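Local coordinates for protein alginate lyase (Paenibacillus sp. FPU-7, PDB 6KFN) that breaks down alginate, cleaving the glycosidic bonds of this uronic acid polysaccharide by beta-elimination, at residues I53-A56 against P61-L64; G156-Y161 against I186-V191; A282-Y287 against N291-H296. All coordinates share one frame; numbering follows the deposited sequence. Where two conformers were deposited one is given.

How the contacts relate
The three contacts follow one another along a right-handed parallel beta-helix without overlapping in sequence. Contact 1 joins strands 51-55 and 63-65 at a corner near the N-terminal end, while contact 3 ties strand 278-287 to strand 293-294 at the C-terminal end; their centres lie about 40 Å apart, on opposite sides of the chain's centre. Contact 2 falls between them in sequence, about 31 Å from contact 1 and about 28 Å from contact 3 by centres, where two loops meet outside the strands. Strand 184-186, which leads into contact 2, lies in the same parallel sheet as strand 293-294 of contact 3. The contacts do not touch one another, and the coil of parallel strands connects them.

Contact 1: I53-A56 against P61-L64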
loop_
_atom_site.group_PDB
_atom_site.type_symbol
_atom_site.label_atom_id
_atom_site.label_comp_id
_atom_site.label_asym_id
_atom_site.label_seq_id
_atom_site.Cartn_x
_atom_site.Cartn_y
_atom_site.Cartn_z
ATOM N N ILE A 53 -3.304 -16.755 -7.100
ATOM C CA ILE A 53 -3.753 -17.249 -5.806
ATOM C C ILE A 53 -5.032 -16.488 -5.478
ATOM O O ILE A 53 -5.028 -15.262 -5.468
ATOM C CB ILE A 53 -2.672 -17.074 -4.740
ATOM C CG1 ILE A 53 -3.132 -17.769 -3.431
ATOM C CG2 ILE A 53 -2.114 -15.719 -4.699
ATOM C CD1 ILE A 53 -2.011 -17.762 -2.417
ATOM N N ARG A 54 -6.112 -17.220 -5.231
ATOM C CA ARG A 54 -7.399 -16.572 -5.033
ATOM C C ARG A 54 -8.254 -17.363 -4.078
ATOM O O ARG A 54 -8.068 -18.556 -3.886
ATOM C CB ARG A 54 -8.122 -16.347 -6.362
ATOM C CG ARG A 54 -8.536 -17.630 -7.052
ATOM C CD ARG A 54 -9.186 -17.315 -8.374
ATOM N NE ARG A 54 -9.501 -18.523 -9.128
ATOM C CZ ARG A 54 -10.651 -19.174 -9.097
ATOM N NH1 ARG A 54 -11.669 -18.755 -8.348
ATOM N NH2 ARG A 54 -10.795 -20.273 -9.815
ATOM N N SER A 55 -9.247 -16.693 -3.529
ATOM C CA SER A 55 -10.269 -17.352 -2.762
ATOM C C SER A 55 -11.254 -18.026 -3.735
ATOM O O SER A 55 -11.568 -17.506 -4.817
ATOM C CB SER A 55 -10.925 -16.273 -1.885
ATOM O OG SER A 55 -11.810 -16.800 -0.945
ATOM N N ALA A 56 -11.774 -19.169 -3.293
ATOM C CA ALA A 56 -12.774 -19.882 -4.076
ATOM C C ALA A 56 -14.052 -19.073 -4.226
ATOM O O ALA A 56 -14.774 -19.249 -5.210
ATOM C CB ALA A 56 -13.084 -21.250 -3.435
ATOM N N PRO A 61 -14.168 -15.152 2.520
ATOM C CA PRO A 61 -12.855 -15.294 1.862
ATOM C C PRO A 61 -11.879 -16.127 2.668
ATOM O O PRO A 61 -11.816 -16.036 3.892
ATOM C CB PRO A 61 -12.368 -13.853 1.729
ATOM C CG PRO A 61 -13.650 -13.052 1.680
ATOM C CD PRO A 61 -14.589 -13.747 2.618
ATOM N N ALA A 62 -11.035 -16.885 1.955
ATOM C CA ALA A 62 -9.884 -17.511 2.572
ATOM C C ALA A 62 -8.982 -16.461 3.214
ATOM O O ALA A 62 -8.856 -15.341 2.716
ATOM C CB ALA A 62 -9.117 -18.307 1.515
ATOM N N VAL A 63 -8.319 -16.867 4.289
ATOM C CA VAL A 63 -7.446 -16.012 5.079
ATOM C C VAL A 63 -6.033 -16.569 5.067
ATOM O O VAL A 63 -5.829 -17.746 5.375
ATOM C CB VAL A 63 -7.908 -15.920 6.540
ATOM C CG1 VAL A 63 -6.976 -15.010 7.350
ATOM C CG2 VAL A 63 -9.357 -15.424 6.647
ATOM N N LEU A 64 -5.052 -15.721 4.732
ATOM C CA LEU A 64 -3.655 -16.028 4.950
ATOM C C LEU A 64 -3.220 -15.343 6.240
ATOM O O LEU A 64 -3.225 -14.124 6.332
ATOM C CB LEU A 64 -2.760 -15.554 3.796
ATOM C CG LEU A 64 -3.132 -16.011 2.401
ATOM C CD1 LEU A 64 -2.057 -15.588 1.421
ATOM C CD2 LEU A 64 -3.352 -17.492 2.346
#
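Ser-55 and Ala-62 meet at a corner of the right-handed parallel beta-helix, where the chain leaves strand 51-55 and turns into strand 63-65. Here the two backbones come to 5.4 Å from CA of Ser-55 to CA of Ala-62, and the serine side chain bridges them. Its CB stands 3.9 Å from the backbone N of Ala-62, a plain van der Waals neighbour. The next atom out makes the difference: OG, placed anti to the serine's own backbone N (chi1 -171°), reaches across and accepts a hydrogen bond from N of Ala-62 at 3.0 Å, nearly straight at 164°. The same OG lies 3.4 Å from CA of Pro-61 and is also hydrogen-bonded to O of Gly-57, so this small hydroxyl both receives an N-H from the far side of the turn and serves a carbonyl within it. Serine suits the place because it is short enough to stay buried and can donate and accept at once; it was modelled in two conformers, and this bonding belongs to the one described.

Pro-61, which offers no N-H of its own, sets its CB beside the hydroxyl, 4.0 Å from OG of Ser-55. Ala-62 points its methyl inward, and a methyl is all that is needed to fill the place between Leu-29, Phe-35 and Leu-87. Arg-54, by contrast, faces away from the turn and pairs through NE with Asp-26 on the neighbouring strand 25-29. Deeper in the helix, Ile-53 and Leu-64 both turn toward each other, two branched apolar chains suited to the interior of the coil. Their ends only graze each other, 4.4 Å between CD1 of Ile-53, in the conformer described, and CD1 of Leu-64.

Contact 2: G156-Y161 against I186-V191; sequences GKWATY and IKEGTV
The indole NE1 of Trp-158 is shared between two carbonyls: it is hydrogen-bonded to O of Ser-153, and it makes a weak, bent bond to O of Glu-188, 3.3 Å away with an angle of 131° at the hydrogen. The Glu-188 oxygen sits at the ring edge, near its plane. Beside it, CZ2 of Trp-158 rests 3.5 Å from CG of Glu-188, and the same carbon lies 3.5 Å from N of Gly-189, so the indole lies against the Glu-188 to Gly-189 peptide. Tryptophan suits this place by joining one N-H to a large apolar surface; Trp-250 meets its ring edge-to-face. A bend at chi2 (-91°) turns the carboxylate of Glu-188 aside, where OE2 is hydrogen-bonded to N of Lys-155, while CG stays on the indole. Gly-189 has a positive phi (97°) at which a CB would jam against the preceding carbonyl, and would also crowd CZ2 of Trp-158. O of Lys-187 is held by both N and OG1 of Thr-190, the latter at 2.8 Å. Lys-187 to Thr-190 form a type II beta turn, with glycine at its third position, in the beta-helix loop that follows Asp-185, a sodium ligand together with Glu-147 and Glu-182.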
loop_
_atom_site.group_PDB
_atom_site.type_symbol
_atom_site.label_atom_id
_atom_site.label_comp_id
_atom_site.label_asym_id
_atom_site.label_seq_id
_atom_site.Cartn_x
_atom_site.Cartn_y
_atom_site.Cartn_z
ATOM N N GLY A 156 18.468 5.555 3.668
ATOM C CA GLY A 156 19.426 4.762 4.416
ATOM C C GLY A 156 19.488 3.307 3.994
ATOM O O GLY A 156 20.423 2.604 4.402
ATOM N N LYS A 157 18.507 2.844 3.224
ATOM C CA LYS A 157 18.459 1.478 2.723
ATOM C C LYS A 157 18.695 1.390 1.217
ATOM O O LYS A 157 18.648 0.274 0.685
ATOM C CB LYS A 157 17.106 0.842 3.056
ATOM C CG LYS A 157 16.943 0.614 4.548
ATOM C CD LYS A 157 17.857 -0.493 5.074
ATOM C CE LYS A 157 17.705 -0.669 6.610
ATOM N NZ LYS A 157 16.310 -0.997 6.904
ATOM N N TRP A 158 19.018 2.494 0.526
ATOM C CA TRP A 158 19.236 2.383 -0.917
ATOM C C TRP A 158 20.427 1.490 -1.267
ATOM O O TRP A 158 20.442 0.917 -2.361
ATOM C CB TRP A 158 19.472 3.760 -1.538
ATOM C CG TRP A 158 18.252 4.617 -1.612
ATOM C CD1 TRP A 158 16.992 4.385 -1.125
ATOM C CD2 TRP A 158 18.195 5.899 -2.263
ATOM N NE1 TRP A 158 16.157 5.444 -1.444
ATOM C CE2 TRP A 158 16.871 6.390 -2.145
ATOM C CE3 TRP A 158 19.130 6.683 -2.964
ATOM C CZ2 TRP A 158 16.479 7.592 -2.706
ATOM C CZ3 TRP A 158 18.740 7.873 -3.517
ATOM C CH2 TRP A 158 17.422 8.340 -3.386
ATOM N N ALA A 159 21.418 1.374 -0.381
ATOM C CA ALA A 159 22.532 0.458 -0.619
ATOM C C ALA A 159 22.142 -0.996 -0.426
ATOM O O ALA A 159 22.909 -1.887 -0.807
ATOM C CB ALA A 159 23.699 0.815 0.292
ATOM N N THR A 160 20.996 -1.265 0.192
ATOM C CA THR A 160 20.518 -2.598 0.503
ATOM C C THR A 160 19.449 -3.075 -0.470
ATOM O O THR A 160 19.465 -4.220 -0.911
ATOM C CB THR A 160 19.964 -2.619 1.950
ATOM O OG1 THR A 160 21.023 -2.230 2.865
ATOM C CG2 THR A 160 19.446 -3.965 2.366
ATOM N N TYR A 161 18.486 -2.222 -0.773
ATOM C CA TYR A 161 17.339 -2.525 -1.627
ATOM C C TYR A 161 17.309 -1.513 -2.776
ATOM O O TYR A 161 17.535 -0.324 -2.566
ATOM C CB TYR A 161 16.029 -2.441 -0.861
ATOM C CG TYR A 161 15.925 -3.406 0.292
ATOM C CD1 TYR A 161 16.028 -4.775 0.106
ATOM C CD2 TYR A 161 15.737 -2.949 1.567
ATOM C CE1 TYR A 161 15.947 -5.669 1.160
ATOM C CE2 TYR A 161 15.632 -3.819 2.661
ATOM C CZ TYR A 161 15.762 -5.181 2.439
ATOM O OH TYR A 161 15.686 -6.087 3.488
ATOM N N ILE A 186 5.229 7.285 0.206
ATOM C CA ILE A 186 5.887 7.108 -1.092
ATOM C C ILE A 186 7.334 7.559 -0.919
ATOM O O ILE A 186 7.581 8.756 -0.751
ATOM C CB ILE A 186 5.162 7.905 -2.175
ATOM C CG1 ILE A 186 3.703 7.466 -2.294
ATOM C CG2 ILE A 186 5.901 7.768 -3.495
ATOM C CD1 ILE A 186 2.856 8.300 -3.224
ATOM N N LYS A 187 8.279 6.628 -0.923
ATOM C CA LYS A 187 9.641 6.968 -0.573
ATOM C C LYS A 187 10.423 7.640 -1.695
ATOM O O LYS A 187 10.202 7.442 -2.898
ATOM C CB LYS A 187 10.407 5.717 -0.136
ATOM C CG LYS A 187 9.854 5.107 1.148
ATOM C CD LYS A 187 9.945 6.117 2.303
ATOM C CE LYS A 187 9.517 5.642 3.647
ATOM N NZ LYS A 187 9.462 6.710 4.678
ATOM N N GLU A 188 11.417 8.411 -1.243
ATOM C CA GLU A 188 12.470 8.887 -2.118
ATOM C C GLU A 188 13.026 7.727 -2.929
ATOM O O GLU A 188 13.230 6.623 -2.425
ATOM C CB GLU A 188 13.566 9.571 -1.294
ATOM C CG GLU A 188 14.250 8.709 -0.213
ATOM C CD GLU A 188 13.633 8.742 1.186
ATOM O OE1 GLU A 188 12.393 8.881 1.316
ATOM O OE2 GLU A 188 14.436 8.606 2.137
ATOM N N GLY A 189 13.328 8.016 -4.196
ATOM C CA GLY A 189 13.860 7.037 -5.132
ATOM C C GLY A 189 12.833 6.396 -6.036
ATOM O O GLY A 189 13.201 5.845 -7.067
ATOM N N THR A 190 11.551 6.437 -5.629
ATOM C CA THR A 190 10.482 5.908 -6.460
ATOM C C THR A 190 10.025 6.951 -7.458
ATOM O O THR A 190 10.034 8.157 -7.174
ATOM C CB THR A 190 9.288 5.439 -5.613
ATOM O OG1 THR A 190 8.598 6.562 -5.022
ATOM C CG2 THR A 190 9.687 4.426 -4.563
ATOM N N VAL A 191 9.572 6.469 -8.614
ATOM C CA VAL A 191 9.078 7.315 -9.688
ATOM C C VAL A 191 7.734 6.798 -10.170
ATOM O O VAL A 191 7.585 5.619 -10.444
ATOM C CB VAL A 191 10.093 7.354 -10.850
ATOM C CG1 VAL A 191 9.592 8.078 -11.999
ATOM C CG2 VAL A 191 11.433 7.921 -10.391
#

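Contact 3: A282-Y287 against N291-H296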
loop_
_atom_site.group_PDB
_atom_site.type_symbol
_atom_site.label_atom_id
_atom_site.label_comp_id
_atom_site.label_asym_id
_atom_site.label_seq_id
_atom_site.Cartn_x
_atom_site.Cartn_y
_atom_site.Cartn_z
ATOM N N ALA A 282 -4.717 21.075 -8.789
ATOM C CA ALA A 282 -5.889 21.636 -9.439
ATOM C C ALA A 282 -7.117 20.828 -9.055
ATOM O O ALA A 282 -7.049 19.618 -8.888
ATOM C CB ALA A 282 -5.766 21.619 -10.968
ATOM N N GLY A 283 -8.233 21.529 -8.876
ATOM C CA GLY A 283 -9.484 20.834 -8.697
ATOM C C GLY A 283 -9.654 20.137 -7.381
ATOM O O GLY A 283 -10.517 19.260 -7.274
ATOM N N ASN A 284 -8.875 20.470 -6.372
ATOM C CA ASN A 284 -9.034 19.876 -5.051
ATOM C C ASN A 284 -10.063 20.687 -4.270
ATOM O O ASN A 284 -10.188 21.894 -4.438
ATOM C CB ASN A 284 -7.712 19.835 -4.312
ATOM C CG ASN A 284 -6.670 19.038 -5.074
ATOM O OD1 ASN A 284 -6.845 17.836 -5.302
ATOM N ND2 ASN A 284 -5.584 19.674 -5.464
ATOM N N GLN A 285 -10.836 19.999 -3.452
ATOM C CA GLN A 285 -11.889 20.580 -2.637
ATOM C C GLN A 285 -11.574 20.329 -1.176
ATOM O O GLN A 285 -11.295 19.206 -0.782
ATOM C CB GLN A 285 -13.233 19.961 -3.000
ATOM C CG GLN A 285 -13.709 20.279 -4.394
ATOM C CD GLN A 285 -15.025 19.590 -4.772
ATOM O OE1 GLN A 285 -15.100 18.889 -5.780
ATOM N NE2 GLN A 285 -16.070 19.805 -3.974
ATOM N N ARG A 286 -11.657 21.381 -0.389
ATOM C CA ARG A 286 -11.362 21.341 1.048
ATOM C C ARG A 286 -12.630 21.692 1.826
ATOM O O ARG A 286 -13.299 22.690 1.479
ATOM C CB ARG A 286 -10.283 22.365 1.407
ATOM C CG ARG A 286 -9.725 22.210 2.814
ATOM C CD ARG A 286 -9.086 23.490 3.302
ATOM N NE ARG A 286 -8.269 23.290 4.493
ATOM C CZ ARG A 286 -8.753 23.130 5.709
ATOM N NH1 ARG A 286 -7.946 22.953 6.722
ATOM N NH2 ARG A 286 -10.041 23.120 5.957
ATOM N N TYR A 287 -12.906 20.960 2.893
ATOM C CA TYR A 287 -13.965 21.273 3.833
ATOM C C TYR A 287 -13.360 21.283 5.225
ATOM O O TYR A 287 -12.603 20.372 5.556
ATOM C CB TYR A 287 -15.045 20.204 3.787
ATOM C CG TYR A 287 -15.743 20.109 2.489
ATOM C CD1 TYR A 287 -15.274 19.324 1.438
ATOM C CD2 TYR A 287 -16.917 20.789 2.281
ATOM C CE1 TYR A 287 -15.956 19.217 0.275
ATOM C CE2 TYR A 287 -17.603 20.684 1.098
ATOM C CZ TYR A 287 -17.114 19.903 0.121
ATOM O OH TYR A 287 -17.784 19.759 -1.086
ATOM N N ASN A 291 -6.826 26.376 5.044
ATOM C CA ASN A 291 -5.550 26.399 4.373
ATOM C C ASN A 291 -5.501 25.403 3.208
ATOM O O ASN A 291 -5.913 24.251 3.317
ATOM C CB ASN A 291 -4.485 26.082 5.389
ATOM C CG ASN A 291 -4.229 27.250 6.341
ATOM O OD1 ASN A 291 -4.500 28.405 6.002
ATOM N ND2 ASN A 291 -3.701 26.960 7.490
ATOM N N LEU A 292 -4.938 25.868 2.101
ATOM C CA LEU A 292 -4.918 25.130 0.859
ATOM C C LEU A 292 -3.510 24.574 0.601
ATOM O O LEU A 292 -3.232 23.409 0.895
ATOM C CB LEU A 292 -5.482 26.011 -0.254
ATOM C CG LEU A 292 -5.773 25.279 -1.552
ATOM C CD1 LEU A 292 -6.801 24.113 -1.394
ATOM C CD2 LEU A 292 -6.190 26.308 -2.589
ATOM N N TYR A 293 -2.617 25.422 0.105
ATOM C CA TYR A 293 -1.297 24.985 -0.319
ATOM C C TYR A 293 -0.199 25.781 0.366
ATOM O O TYR A 293 -0.295 26.998 0.558
ATOM C CB TYR A 293 -1.150 25.118 -1.870
ATOM C CG TYR A 293 -2.273 24.422 -2.616
ATOM C CD1 TYR A 293 -2.613 23.112 -2.348
ATOM C CD2 TYR A 293 -2.987 25.074 -3.609
ATOM C CE1 TYR A 293 -3.633 22.498 -2.995
ATOM C CE2 TYR A 293 -4.024 24.440 -4.293
ATOM C CZ TYR A 293 -4.350 23.148 -3.957
ATOM O OH TYR A 293 -5.384 22.467 -4.584
ATOM N N GLN A 294 0.879 25.080 0.697
ATOM C CA GLN A 294 2.100 25.683 1.225
ATOM C C GLN A 294 3.279 25.110 0.460
ATOM O O GLN A 294 3.317 23.911 0.167
ATOM C CB GLN A 294 2.244 25.438 2.744
ATOM C CG GLN A 294 3.303 26.406 3.325
ATOM C CD GLN A 294 3.501 26.362 4.816
ATOM O OE1 GLN A 294 3.041 25.403 5.439
ATOM N NE2 GLN A 294 4.174 27.280 5.373
ATOM N N GLY A 295 4.234 25.987 0.151
ATOM C CA GLY A 295 5.442 25.619 -0.536
ATOM C C GLY A 295 5.387 25.949 -2.019
ATOM O O GLY A 295 4.676 26.843 -2.473
ATOM N N HIS A 296 6.189 25.190 -2.777
ATOM C CA HIS A 296 6.331 25.370 -4.222
ATOM C C HIS A 296 5.233 24.574 -4.915
ATOM O O HIS A 296 5.470 23.524 -5.507
ATOM C CB HIS A 296 7.708 24.906 -4.687
ATOM C CG HIS A 296 8.848 25.666 -4.103
ATOM N ND1 HIS A 296 9.420 25.384 -2.876
ATOM C CD2 HIS A 296 9.568 26.702 -4.599
ATOM C CE1 HIS A 296 10.419 26.205 -2.636
ATOM N NE2 HIS A 296 10.541 27.005 -3.677
HETATM O O HOH W 1 -7.095 23.263 -6.232
#
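Arg-286 sets its CG anti to the backbone N (chi1 -169°) and runs extended to NE, which carries its guanidinium across to Asn-291; Tyr-293 and Asn-284 each place CG beside the backbone N, and this brings the phenol oxygen to the amide. The two meetings tie strand 278-287 to the chain entering strand 293-294, at the C-terminal end of the beta-helix.

NE of Arg-286 donates to O of Asn-291 at 2.8 Å, a bent bond of 137° in which the donor is tilted well out of the carbonyl plane. N of Asn-291 lies over one face of the guanidinium, 3.5 Å from NE of Arg-286, but both are donors and no bond forms. NH1 reaches the carbonyls of Pro-268 and Gln-265, and NH2 that of Pro-288; arginine suits the place because its long chain carries several N-H groups to different loops. Replacing Arg-286 by a leucine would probably leave these four carbonyl oxygens without their common donor and let the turn through Pro-288 shift against strand 278-287.

At the other end, ND2 of Asn-284 gives an almost straight hydrogen bond of 2.9 Å to OH of Tyr-293, a hydroxyl that the rigid ring carries far enough to reach it. The hydroxyl lies in the amide plane, and amide and ring planes stand 77° apart. Asparagine's flat amide serves several partners: ND2 also binds O of Phe-256, while OD1 accepts from N of Asn-259. A water at the ring edge, beside OH of Tyr-293, also accepts a weak bond from N of Asn-284.

One link joins two side chains, the other an arginine to backbone carbonyls, so directional bonds hold this end of the coil at the surface, and the arginine's positive charge is probably stabilised by the carbonyl dipoles gathered round it.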